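Local structure of putative lipase/esterase (Lactobacillus plantarum WCFS1, 3BXP) at residues L75-L87 and A170-A182. The protein is a putative carboxylesterase of the alpha/beta-hydrolase clan that probably hydrolyses carboxylic ester bonds. Numbering follows the deposited sequence. Where two conformers were deposited one is given.
Sequences LIVGDQSVYPWAL and ARNQITTDARLWA
Gln-173 reaches across to the loop 76-81 with its amide nitrogen, which serves two acceptors. NE2 donates to Asp-79 OD1 at 2.8 Å, almost straight (173°) and in the amide plane, meeting that oxygen at its anti lone pair. The same nitrogen bonds Gln-80 O at 3.1 Å, approaching from above that carbonyl's plane. A bend at chi2 (77°) turns the amide toward the loop, and the two bonds together fix its rotation.

Closer to the helix end the direction reverses, and carbonyls of the helix accept from the loop. Ser-81 OG donates to Gln-173 O (2.9 Å), and a water that donates to this hydroxyl accepts from Thr-176 N. Next along, Val-82 N bonds Ile-174 O at 2.9 Å, with a weak second bond from Tyr-83 N to the same oxygen. These bonds tie the loop to the last turn of helix 168-174, just where Thr-175 leaves helical geometry. A further water links Tyr-83 O to Thr-175 OG1.

Apolar packing flanks the polar seam. Ile-76 CB lies 3.9 Å from Gln-173 CG, while Ile-174 CG2 packs alongside Val-82 and against the Tyr-83 ring. Leu-180 CD1 touches Tyr-83 CB at 3.7 Å, and Leu-180 and Leu-87 meet tip to tip. Beyond them Thr-125 of helix 118-129 touches both leucines, and Tyr-83 OH is hydrogen-bonded to His-121 ND1.

The contact thus joins the loop between strand 67-72 and helix 85-99 to the end of helix 168-174, with Tyr-83 lying near, though not touching, a probable GxSxG nucleophile elbow, in a fold consistent with an alpha/beta hydrolase.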
# COMPACT_ATOMS: atom_id res chain seq x y z
N LEU B 75 -9.19 5.97 -27.97
CA LEU B 75 -9.70 4.63 -27.68
C LEU B 75 -9.51 3.76 -28.92
O LEU B 75 -9.07 4.24 -29.99
CB LEU B 75 -11.20 4.69 -27.39
CG LEU B 75 -11.61 5.57 -26.23
CD1 LEU B 75 -13.14 5.66 -26.15
CD2 LEU B 75 -10.93 5.03 -24.96
N ILE B 76 -9.87 2.49 -28.78
CA ILE B 76 -9.65 1.53 -29.89
C ILE B 76 -10.83 1.58 -30.86
O ILE B 76 -10.83 0.91 -31.85
CB ILE B 76 -9.37 0.05 -29.40
CG1 ILE B 76 -10.57 -0.56 -28.68
CG2 ILE B 76 -8.17 -0.07 -28.51
CD1 ILE B 76 -10.45 -2.08 -28.61
N VAL B 77 -11.83 2.39 -30.55
CA VAL B 77 -13.06 2.49 -31.37
C VAL B 77 -12.73 2.71 -32.83
O VAL B 77 -11.79 3.43 -33.16
CB VAL B 77 -13.99 3.62 -30.86
CG1 VAL B 77 -14.35 3.37 -29.39
CG2 VAL B 77 -13.33 4.98 -31.09
N GLY B 78 -13.51 2.07 -33.69
CA GLY B 78 -13.34 2.21 -35.12
C GLY B 78 -12.03 1.66 -35.62
O GLY B 78 -11.44 2.19 -36.56
N ASP B 79 -11.58 0.59 -34.98
CA ASP B 79 -10.39 -0.14 -35.40
C ASP B 79 -9.15 0.76 -35.41
O ASP B 79 -8.43 0.90 -36.39
CB ASP B 79 -10.57 -0.77 -36.77
CG ASP B 79 -9.48 -1.74 -37.08
OD1 ASP B 79 -8.75 -2.10 -36.15
OD2 ASP B 79 -9.37 -2.19 -38.24
N GLN B 80 -8.94 1.37 -34.26
CA GLN B 80 -7.75 2.19 -34.01
C GLN B 80 -6.94 1.60 -32.86
O GLN B 80 -7.43 0.77 -32.07
CB GLN B 80 -8.17 3.60 -33.67
CG GLN B 80 -9.00 4.25 -34.76
CD GLN B 80 -9.43 5.62 -34.37
OE1 GLN B 80 -10.52 5.82 -33.82
NE2 GLN B 80 -8.57 6.59 -34.61
N SER B 81 -5.70 2.05 -32.76
CA SER B 81 -4.90 1.78 -31.58
C SER B 81 -4.84 3.02 -30.71
O SER B 81 -5.09 4.14 -31.14
CB SER B 81 -3.50 1.32 -31.94
OG SER B 81 -3.55 0.21 -32.82
N VAL B 82 -4.48 2.77 -29.47
CA VAL B 82 -4.43 3.80 -28.46
C VAL B 82 -3.13 4.57 -28.55
O VAL B 82 -3.10 5.75 -28.31
CB VAL B 82 -4.56 3.16 -27.03
CG1 VAL B 82 -4.31 4.19 -25.92
CG2 VAL B 82 -5.91 2.50 -26.88
N TYR B 83 -2.04 3.89 -28.83
CA TYR B 83 -0.76 4.51 -28.82
C TYR B 83 -0.21 4.54 -30.26
O TYR B 83 -0.64 3.71 -31.06
CB TYR B 83 0.18 3.70 -27.89
CG TYR B 83 -0.21 3.68 -26.42
CD1 TYR B 83 -0.05 4.82 -25.64
CD2 TYR B 83 -0.76 2.56 -25.79
CE1 TYR B 83 -0.38 4.87 -24.29
CE2 TYR B 83 -1.13 2.60 -24.42
CZ TYR B 83 -0.93 3.74 -23.69
OH TYR B 83 -1.28 3.78 -22.38
N PRO B 84 0.73 5.46 -30.58
CA PRO B 84 1.30 6.35 -29.56
C PRO B 84 0.41 7.53 -29.24
O PRO B 84 0.73 8.38 -28.41
CB PRO B 84 2.58 6.83 -30.22
CG PRO B 84 2.23 6.91 -31.64
CD PRO B 84 1.31 5.72 -31.91
N TRP B 85 -0.75 7.55 -29.86
CA TRP B 85 -1.60 8.75 -29.85
C TRP B 85 -1.96 9.29 -28.47
O TRP B 85 -1.90 10.50 -28.27
CB TRP B 85 -2.88 8.57 -30.67
CG TRP B 85 -2.62 7.70 -31.89
CD1 TRP B 85 -3.11 6.44 -32.12
CD2 TRP B 85 -1.75 7.99 -32.99
NE1 TRP B 85 -2.59 5.93 -33.27
CE2 TRP B 85 -1.77 6.88 -33.83
CE3 TRP B 85 -0.96 9.10 -33.34
CZ2 TRP B 85 -1.03 6.82 -35.01
CZ3 TRP B 85 -0.24 9.05 -34.53
CH2 TRP B 85 -0.29 7.93 -35.35
N ALA B 86 -2.35 8.42 -27.53
CA ALA B 86 -2.77 8.89 -26.21
C ALA B 86 -1.67 9.68 -25.50
O ALA B 86 -1.98 10.62 -24.78
CB ALA B 86 -3.27 7.73 -25.32
N LEU B 87 -0.42 9.26 -25.65
CA LEU B 87 0.75 9.92 -25.04
C LEU B 87 0.93 11.36 -25.59
O LEU B 87 1.12 12.32 -24.83
CB LEU B 87 2.03 9.11 -25.26
CG LEU B 87 2.10 7.72 -24.67
CD1 LEU B 87 3.35 7.02 -25.18
CD2 LEU B 87 2.08 7.78 -23.14
N ALA B 170 -6.39 -8.46 -28.48
CA ALA B 170 -6.83 -7.24 -27.80
C ALA B 170 -5.64 -6.38 -27.40
O ALA B 170 -5.72 -5.17 -27.47
CB ALA B 170 -7.66 -7.56 -26.60
N ARG B 171 -4.57 -7.01 -26.92
CA ARG B 171 -3.36 -6.30 -26.49
C ARG B 171 -2.79 -5.58 -27.68
O ARG B 171 -2.45 -4.44 -27.61
CB ARG B 171 -2.33 -7.28 -25.89
CG ARG B 171 -0.96 -6.69 -25.59
CD ARG B 171 0.01 -7.79 -25.21
NE ARG B 171 0.33 -8.46 -26.45
CZ ARG B 171 0.57 -9.75 -26.60
NH1 ARG B 171 0.49 -10.58 -25.57
NH2 ARG B 171 0.85 -10.21 -27.82
N ASN B 172 -2.67 -6.29 -28.81
CA ASN B 172 -2.12 -5.71 -30.03
C ASN B 172 -2.99 -4.63 -30.70
O ASN B 172 -2.50 -3.78 -31.44
CB ASN B 172 -1.70 -6.84 -30.99
CG ASN B 172 -0.26 -7.31 -30.75
OD1 ASN B 172 0.70 -6.61 -31.10
ND2 ASN B 172 -0.11 -8.49 -30.16
N GLN B 173 -4.29 -4.65 -30.43
CA GLN B 173 -5.18 -3.57 -30.84
C GLN B 173 -4.86 -2.30 -30.10
O GLN B 173 -4.83 -1.22 -30.69
CB GLN B 173 -6.62 -3.95 -30.62
CG GLN B 173 -7.57 -2.92 -31.25
CD GLN B 173 -7.72 -3.01 -32.78
OE1 GLN B 173 -7.57 -4.09 -33.39
NE2 GLN B 173 -8.11 -1.90 -33.38
N ILE B 174 -4.55 -2.42 -28.81
CA ILE B 174 -4.22 -1.24 -28.00
C ILE B 174 -2.92 -0.67 -28.55
O ILE B 174 -2.80 0.51 -28.77
CB ILE B 174 -4.08 -1.57 -26.49
CG1 ILE B 174 -5.45 -2.06 -25.91
CG2 ILE B 174 -3.46 -0.35 -25.73
CD1 ILE B 174 -5.36 -3.01 -24.69
N THR B 175 -1.97 -1.57 -28.84
CA THR B 175 -0.73 -1.21 -29.53
C THR B 175 0.14 -2.44 -29.82
O THR B 175 0.28 -3.37 -28.99
CB THR B 175 0.12 -0.17 -28.73
OG1 THR B 175 1.33 0.16 -29.42
CG2 THR B 175 0.52 -0.68 -27.34
N THR B 176 0.75 -2.42 -30.99
CA THR B 176 1.74 -3.44 -31.37
C THR B 176 3.11 -2.97 -30.93
O THR B 176 4.12 -3.63 -31.18
CB THR B 176 1.76 -3.63 -32.87
OG1 THR B 176 1.80 -2.34 -33.49
CG2 THR B 176 0.52 -4.38 -33.33
N ASP B 177 3.17 -1.79 -30.33
CA ASP B 177 4.47 -1.30 -29.81
C ASP B 177 4.71 -1.94 -28.44
O ASP B 177 4.21 -1.47 -27.41
CB ASP B 177 4.51 0.23 -29.73
CG ASP B 177 5.88 0.77 -29.36
OD1 ASP B 177 6.79 0.01 -28.99
OD2 ASP B 177 6.04 1.99 -29.47
N ALA B 178 5.50 -3.02 -28.44
CA ALA B 178 5.69 -3.83 -27.25
C ALA B 178 6.44 -3.05 -26.17
O ALA B 178 6.36 -3.37 -24.99
CB ALA B 178 6.42 -5.13 -27.58
N ARG B 179 7.13 -1.99 -26.56
CA ARG B 179 7.79 -1.16 -25.55
C ARG B 179 6.79 -0.49 -24.61
O ARG B 179 7.13 -0.11 -23.47
CB ARG B 179 8.63 -0.08 -26.25
CG ARG B 179 9.38 0.86 -25.31
CD ARG B 179 10.14 1.93 -26.12
NE ARG B 179 10.93 1.33 -27.20
N LEU B 180 5.53 -0.35 -25.04
CA LEU B 180 4.53 0.38 -24.25
C LEU B 180 3.62 -0.58 -23.55
O LEU B 180 2.65 -0.16 -22.93
CB LEU B 180 3.72 1.30 -25.14
CG LEU B 180 4.52 2.41 -25.79
CD1 LEU B 180 3.68 3.19 -26.83
CD2 LEU B 180 5.15 3.28 -24.73
N TRP B 181 3.90 -1.89 -23.67
CA TRP B 181 3.01 -2.86 -23.00
C TRP B 181 3.03 -2.78 -21.49
O TRP B 181 1.98 -2.84 -20.83
CB TRP B 181 3.30 -4.28 -23.48
CG TRP B 181 2.78 -4.51 -24.82
CD1 TRP B 181 1.95 -3.71 -25.54
CD2 TRP B 181 3.07 -5.65 -25.65
NE1 TRP B 181 1.70 -4.28 -26.79
CE2 TRP B 181 2.37 -5.47 -26.86
CE3 TRP B 181 3.85 -6.80 -25.48
CZ2 TRP B 181 2.43 -6.40 -27.90
CZ3 TRP B 181 3.91 -7.72 -26.51
CH2 TRP B 181 3.20 -7.52 -27.70
N ALA B 182 4.24 -2.71 -20.95
CA ALA B 182 4.53 -2.82 -19.52
C ALA B 182 5.11 -1.53 -18.99
O ALA B 182 6.32 -1.27 -19.08
CB ALA B 182 5.46 -3.99 -19.26
O HOH W 1 -0.86 -0.49 -32.93
O HOH W 2 -2.95 -2.94 -33.77
O HOH W 3 0.55 1.28 -31.70